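Local coordinates for protein GlcNAc Inducible Gene 2, GIG2 (Candida albicans, PDB 6AKZ) that binds an iron ion and is probably a non-haem oxygenase of the DUF1479 family, encoded by a gene induced by N-acetylglucosamine, at residues I249-A261 against Y371-T384. Sequence-based numbering, arbitrary orientation.
Sequences ICSSFRTLQGWLA and YYGQTPLSITNIQT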
loop_
_atom_site.group_PDB
_atom_site.type_symbol
_atom_site.label_atom_id
_atom_site.label_comp_id
_atom_site.label_asym_id
_atom_site.label_seq_id
_atom_site.Cartn_x
_atom_site.Cartn_y
_atom_site.Cartn_z
ATOM N N ILE A 249 -6.516 -4.727 -9.851
ATOM C CA ILE A 249 -6.507 -3.275 -9.589
ATOM C C ILE A 249 -7.092 -3.067 -8.221
ATOM O O ILE A 249 -8.144 -3.602 -7.973
ATOM C CB ILE A 249 -7.490 -2.565 -10.534
ATOM C CG1 ILE A 249 -7.074 -2.730 -12.012
ATOM C CG2 ILE A 249 -7.663 -1.110 -10.097
ATOM C CD1 ILE A 249 -5.992 -1.802 -12.506
ATOM N N CYS A 250 -6.458 -2.287 -7.357
ATOM C CA CYS A 250 -7.099 -1.922 -6.073
ATOM C C CYS A 250 -7.635 -0.499 -6.189
ATOM O O CYS A 250 -6.908 0.412 -6.504
ATOM C CB CYS A 250 -6.157 -2.090 -4.903
ATOM S SG CYS A 250 -6.632 -1.119 -3.429
ATOM N N SER A 251 -8.919 -0.314 -5.913
ATOM C CA SER A 251 -9.613 0.929 -6.190
ATOM C C SER A 251 -9.388 2.014 -5.146
ATOM O O SER A 251 -9.800 3.119 -5.380
ATOM C CB SER A 251 -11.144 0.689 -6.256
ATOM O OG SER A 251 -11.435 0.052 -7.454
ATOM N N SER A 252 -8.781 1.725 -4.020
ATOM C CA SER A 252 -8.546 2.746 -2.988
ATOM C C SER A 252 -7.078 3.250 -3.039
ATOM O O SER A 252 -6.191 2.579 -3.571
ATOM C CB SER A 252 -8.833 2.134 -1.614
ATOM O OG SER A 252 -7.833 1.138 -1.288
ATOM N N PHE A 253 -6.883 4.459 -2.531
ATOM C CA PHE A 253 -5.586 5.092 -2.293
ATOM C C PHE A 253 -5.170 4.694 -0.907
ATOM O O PHE A 253 -5.776 5.162 0.083
ATOM C CB PHE A 253 -5.707 6.607 -2.429
ATOM C CG PHE A 253 -4.552 7.364 -1.924
ATOM C CD1 PHE A 253 -3.226 7.001 -2.254
ATOM C CD2 PHE A 253 -4.742 8.451 -1.128
ATOM C CE1 PHE A 253 -2.155 7.733 -1.759
ATOM C CE2 PHE A 253 -3.665 9.163 -0.603
ATOM C CZ PHE A 253 -2.368 8.807 -0.913
ATOM N N ARG A 254 -4.195 3.767 -0.794
ATOM C CA ARG A 254 -3.760 3.322 0.541
ATOM C C ARG A 254 -2.319 3.885 0.680
ATOM O O ARG A 254 -1.516 3.727 -0.253
ATOM C CB ARG A 254 -3.709 1.785 0.624
ATOM C CG ARG A 254 -5.068 1.097 0.393
ATOM C CD ARG A 254 -4.946 -0.408 0.375
ATOM N NE ARG A 254 -4.178 -0.857 -0.786
ATOM C CZ ARG A 254 -3.809 -2.118 -1.010
ATOM N NH1 ARG A 254 -4.223 -3.069 -0.198
ATOM N NH2 ARG A 254 -3.119 -2.426 -2.119
ATOM N N THR A 255 -2.045 4.555 1.790
ATOM C CA THR A 255 -0.733 5.038 2.142
ATOM C C THR A 255 0.123 3.873 2.593
ATOM O O THR A 255 1.355 3.880 2.341
ATOM C CB THR A 255 -0.799 6.077 3.268
ATOM O OG1 THR A 255 -1.690 5.652 4.326
ATOM C CG2 THR A 255 -1.363 7.359 2.747
ATOM N N LEU A 256 -0.496 2.944 3.317
ATOM C CA LEU A 256 0.211 1.790 3.820
ATOM C C LEU A 256 -0.553 0.559 3.550
ATOM O O LEU A 256 -1.794 0.563 3.728
ATOM C CB LEU A 256 0.369 1.897 5.331
ATOM C CG LEU A 256 1.170 3.076 5.885
ATOM C CD1 LEU A 256 1.084 3.012 7.418
ATOM C CD2 LEU A 256 2.616 3.013 5.404
ATOM N N GLN A 257 0.131 -0.534 3.234
ATOM C CA GLN A 257 -0.516 -1.855 3.243
ATOM C C GLN A 257 -0.201 -2.450 4.604
ATOM O O GLN A 257 0.748 -2.071 5.283
ATOM C CB GLN A 257 0.049 -2.786 2.199
ATOM C CG GLN A 257 -0.233 -2.356 0.738
ATOM C CD GLN A 257 0.119 -3.443 -0.275
ATOM O OE1 GLN A 257 -0.297 -4.573 -0.104
ATOM N NE2 GLN A 257 0.780 -3.086 -1.371
ATOM N N GLY A 258 -1.029 -3.375 4.997
ATOM C CA GLY A 258 -0.893 -3.997 6.306
ATOM C C GLY A 258 -1.650 -5.253 6.551
ATOM O O GLY A 258 -2.624 -5.532 5.822
ATOM N N TRP A 259 -1.317 -5.907 7.652
ATOM C CA TRP A 259 -2.156 -6.989 8.140
ATOM C C TRP A 259 -1.880 -7.357 9.556
ATOM O O TRP A 259 -0.795 -6.981 10.131
ATOM C CB TRP A 259 -1.952 -8.232 7.271
ATOM C CG TRP A 259 -0.566 -8.694 6.934
ATOM C CD1 TRP A 259 -0.027 -8.678 5.667
ATOM C CD2 TRP A 259 0.431 -9.366 7.763
ATOM N NE1 TRP A 259 1.222 -9.274 5.667
ATOM C CE2 TRP A 259 1.519 -9.725 6.901
ATOM C CE3 TRP A 259 0.513 -9.700 9.112
ATOM C CZ2 TRP A 259 2.666 -10.324 7.359
ATOM C CZ3 TRP A 259 1.653 -10.329 9.584
ATOM C CH2 TRP A 259 2.708 -10.629 8.726
ATOM N N LEU A 260 -2.889 -7.970 10.132
ATOM C CA LEU A 260 -2.871 -8.497 11.507
ATOM C C LEU A 260 -2.553 -9.967 11.479
ATOM O O LEU A 260 -3.229 -10.735 10.774
ATOM C CB LEU A 260 -4.218 -8.273 12.214
ATOM C CG LEU A 260 -4.423 -8.901 13.636
ATOM C CD1 LEU A 260 -3.554 -8.146 14.595
ATOM C CD2 LEU A 260 -5.873 -8.748 13.989
ATOM N N ALA A 261 -1.562 -10.380 12.244
ATOM C CA ALA A 261 -1.152 -11.793 12.362
ATOM C C ALA A 261 -2.131 -12.653 13.166
ATOM O O ALA A 261 -2.400 -12.363 14.329
ATOM C CB ALA A 261 0.250 -11.897 13.002
ATOM N N TYR A 371 -5.929 -8.879 6.241
ATOM C CA TYR A 371 -5.460 -7.695 5.539
ATOM C C TYR A 371 -6.256 -6.474 5.942
ATOM O O TYR A 371 -7.489 -6.522 5.943
ATOM C CB TYR A 371 -5.524 -7.832 4.020
ATOM C CG TYR A 371 -4.457 -8.836 3.512
ATOM C CD1 TYR A 371 -3.174 -8.431 3.213
ATOM C CD2 TYR A 371 -4.759 -10.182 3.444
ATOM C CE1 TYR A 371 -2.189 -9.353 2.804
ATOM C CE2 TYR A 371 -3.782 -11.096 3.012
ATOM C CZ TYR A 371 -2.518 -10.696 2.712
ATOM O OH TYR A 371 -1.532 -11.620 2.334
ATOM N N TYR A 372 -5.539 -5.389 6.240
ATOM C CA TYR A 372 -6.159 -4.079 6.592
ATOM C C TYR A 372 -5.116 -3.012 6.391
ATOM O O TYR A 372 -4.101 -3.052 7.084
ATOM C CB TYR A 372 -6.734 -4.162 8.044
ATOM C CG TYR A 372 -7.512 -2.949 8.472
ATOM C CD1 TYR A 372 -8.425 -2.324 7.570
ATOM C CD2 TYR A 372 -7.478 -2.516 9.800
ATOM C CE1 TYR A 372 -9.173 -1.216 7.994
ATOM C CE2 TYR A 372 -8.181 -1.368 10.190
ATOM C CZ TYR A 372 -9.004 -0.746 9.280
ATOM O OH TYR A 372 -9.725 0.380 9.613
ATOM N N GLY A 373 -5.344 -2.075 5.430
ATOM C CA GLY A 373 -4.456 -1.062 5.025
ATOM C C GLY A 373 -4.890 0.244 5.580
ATOM O O GLY A 373 -6.021 0.399 6.095
ATOM N N GLN A 374 -3.972 1.216 5.500
ATOM C CA GLN A 374 -4.327 2.568 5.816
ATOM C C GLN A 374 -4.890 3.309 4.628
ATOM O O GLN A 374 -4.211 3.429 3.606
ATOM C CB GLN A 374 -3.061 3.284 6.329
ATOM C CG GLN A 374 -3.347 4.735 6.720
ATOM C CD GLN A 374 -2.186 5.339 7.465
ATOM O OE1 GLN A 374 -1.204 5.652 6.885
ATOM N NE2 GLN A 374 -2.360 5.596 8.784
ATOM N N THR A 375 -6.118 3.802 4.766
ATOM C CA THR A 375 -6.839 4.426 3.691
ATOM C C THR A 375 -7.381 5.755 4.281
ATOM O O THR A 375 -8.408 5.808 4.949
ATOM C CB THR A 375 -8.009 3.522 3.291
ATOM O OG1 THR A 375 -7.511 2.229 2.919
ATOM C CG2 THR A 375 -8.790 4.135 2.157
ATOM N N PRO A 376 -6.668 6.859 4.068
ATOM C CA PRO A 376 -7.148 8.120 4.639
ATOM C C PRO A 376 -8.368 8.671 3.917
ATOM O O PRO A 376 -8.552 8.433 2.707
ATOM C CB PRO A 376 -5.923 9.067 4.447
ATOM C CG PRO A 376 -5.274 8.510 3.145
ATOM C CD PRO A 376 -5.435 6.993 3.271
ATOM N N LEU A 377 -9.158 9.405 4.688
ATOM C CA LEU A 377 -10.222 10.174 4.122
ATOM C C LEU A 377 -9.605 11.192 3.165
ATOM O O LEU A 377 -8.846 12.062 3.565
ATOM C CB LEU A 377 -11.111 10.837 5.183
ATOM C CG LEU A 377 -12.185 11.820 4.618
ATOM C CD1 LEU A 377 -13.178 11.028 3.787
ATOM C CD2 LEU A 377 -12.882 12.410 5.858
ATOM N N SER A 378 -9.856 11.011 1.920
ATOM C CA SER A 378 -9.206 11.850 0.867
ATOM C C SER A 378 -9.976 11.838 -0.367
ATOM O O SER A 378 -10.853 10.981 -0.600
ATOM C CB SER A 378 -7.719 11.395 0.609
ATOM O OG SER A 378 -7.721 10.194 -0.133
ATOM N N ILE A 379 -9.700 12.794 -1.220
ATOM C CA ILE A 379 -10.569 12.970 -2.434
ATOM C C ILE A 379 -10.677 11.733 -3.347
ATOM O O ILE A 379 -11.783 11.410 -3.843
ATOM C CB ILE A 379 -10.204 14.251 -3.180
ATOM C CG1 ILE A 379 -11.305 14.661 -4.129
ATOM C CG2 ILE A 379 -8.893 14.178 -3.925
ATOM C CD1 ILE A 379 -12.550 15.115 -3.400
ATOM N N THR A 380 -9.599 10.971 -3.484
ATOM C CA THR A 380 -9.630 9.766 -4.372
ATOM C C THR A 380 -10.201 8.547 -3.617
ATOM O O THR A 380 -10.207 7.489 -4.202
ATOM C CB THR A 380 -8.274 9.442 -5.030
ATOM O OG1 THR A 380 -7.280 9.116 -4.028
ATOM C CG2 THR A 380 -7.733 10.629 -5.871
ATOM N N ASN A 381 -10.538 8.701 -2.320
ATOM C CA ASN A 381 -11.119 7.675 -1.488
ATOM C C ASN A 381 -12.621 7.870 -1.238
ATOM O O ASN A 381 -13.234 7.085 -0.528
ATOM C CB ASN A 381 -10.352 7.510 -0.185
ATOM C CG ASN A 381 -9.144 6.615 -0.373
ATOM O OD1 ASN A 381 -9.184 5.741 -1.273
ATOM N ND2 ASN A 381 -8.041 6.867 0.330
ATOM N N ILE A 382 -13.206 8.911 -1.789
ATOM C CA ILE A 382 -14.665 9.082 -1.590
ATOM C C ILE A 382 -15.424 7.937 -2.279
ATOM O O ILE A 382 -16.427 7.403 -1.735
ATOM C CB ILE A 382 -15.122 10.464 -2.053
ATOM C CG1 ILE A 382 -14.417 11.564 -1.256
ATOM C CG2 ILE A 382 -16.626 10.547 -1.950
ATOM C CD1 ILE A 382 -14.692 11.582 0.222
ATOM N N GLN A 383 -14.933 7.474 -3.420
ATOM C CA GLN A 383 -15.636 6.314 -4.057
ATOM C C GLN A 383 -15.535 5.055 -3.220
ATOM O O GLN A 383 -16.461 4.290 -3.128
ATOM C CB GLN A 383 -15.065 6.056 -5.446
ATOM C CG GLN A 383 -15.438 7.133 -6.419
ATOM C CD GLN A 383 -16.901 7.134 -6.860
ATOM O OE1 GLN A 383 -17.753 6.331 -6.401
ATOM N NE2 GLN A 383 -17.208 8.054 -7.775
ATOM N N THR A 384 -14.419 4.892 -2.552
ATOM C CA THR A 384 -14.217 3.804 -1.643
ATOM C C THR A 384 -15.181 3.889 -0.460
ATOM O O THR A 384 -15.789 2.888 -0.139
ATOM C CB THR A 384 -12.737 3.720 -1.133
ATOM O OG1 THR A 384 -11.939 3.357 -2.254
ATOM C CG2 THR A 384 -12.561 2.720 -0.018
HETATM O O HOH W 1 -11.857 5.457 -4.059
HETATM O O HOH W 2 1.341 -10.883 2.767
#
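In the central mixed sheet of this cupin-clan fold, strand 256-261 lies antiparallel to strand 367-371, and at the end of the latter Tyr-371 forms a non-hydrogen-bonded pair with Trp-259. Their side chains share one face of the sheet: the indole turns its edge to the phenol face in an offset edge-to-face pair, ring planes 79° apart, with Trp-259 CD1 lying 3.7 Å from Tyr-371 CE1. Trp-259 has CG set between its backbone N and carbonyl carbon (chi1 48°), and this brings the CD1 edge of the pyrrole ring to Tyr-371. Arg-179 binds the Tyr-371 hydroxyl, and a water bonded to that hydroxyl also takes a weak hydrogen bond from Trp-259 NE1. One step along, Tyr-372 N donates to Gly-258 O at 2.9 Å. The side chain of Gln-257 reaches the iron site, where NE2 hydrogen-bonds Asp-194, an iron ligand.

Past the end of strand 367-371, the side chain of Gln-374 runs extended beside Leu-256, and its OE1 accepts a hydrogen bond from the Thr-255 hydroxyl on a lone pair, OG1 to OE1 2.6 Å. Helix 143-153 packs against both Gln-374 and Leu-256. The Phe-253 ring crosses Pro-376 at about a right angle, CE2 to CG 4.1 Å, while Ser-378 OG meets the ring edge in its plane.

Asn-381, just ahead of helix 382-394, reads the backbone of Phe-253 like a strand neighbour: OD1 accepts from Phe-253 N at 2.9 Å, and ND2 donates to Phe-253 O at 2.8 Å, in the carbonyl plane. These two bonds should hold the amide against rotation, and a third fixes it further: the same ND2 also donates to Pro-376 O, 2.9 Å away.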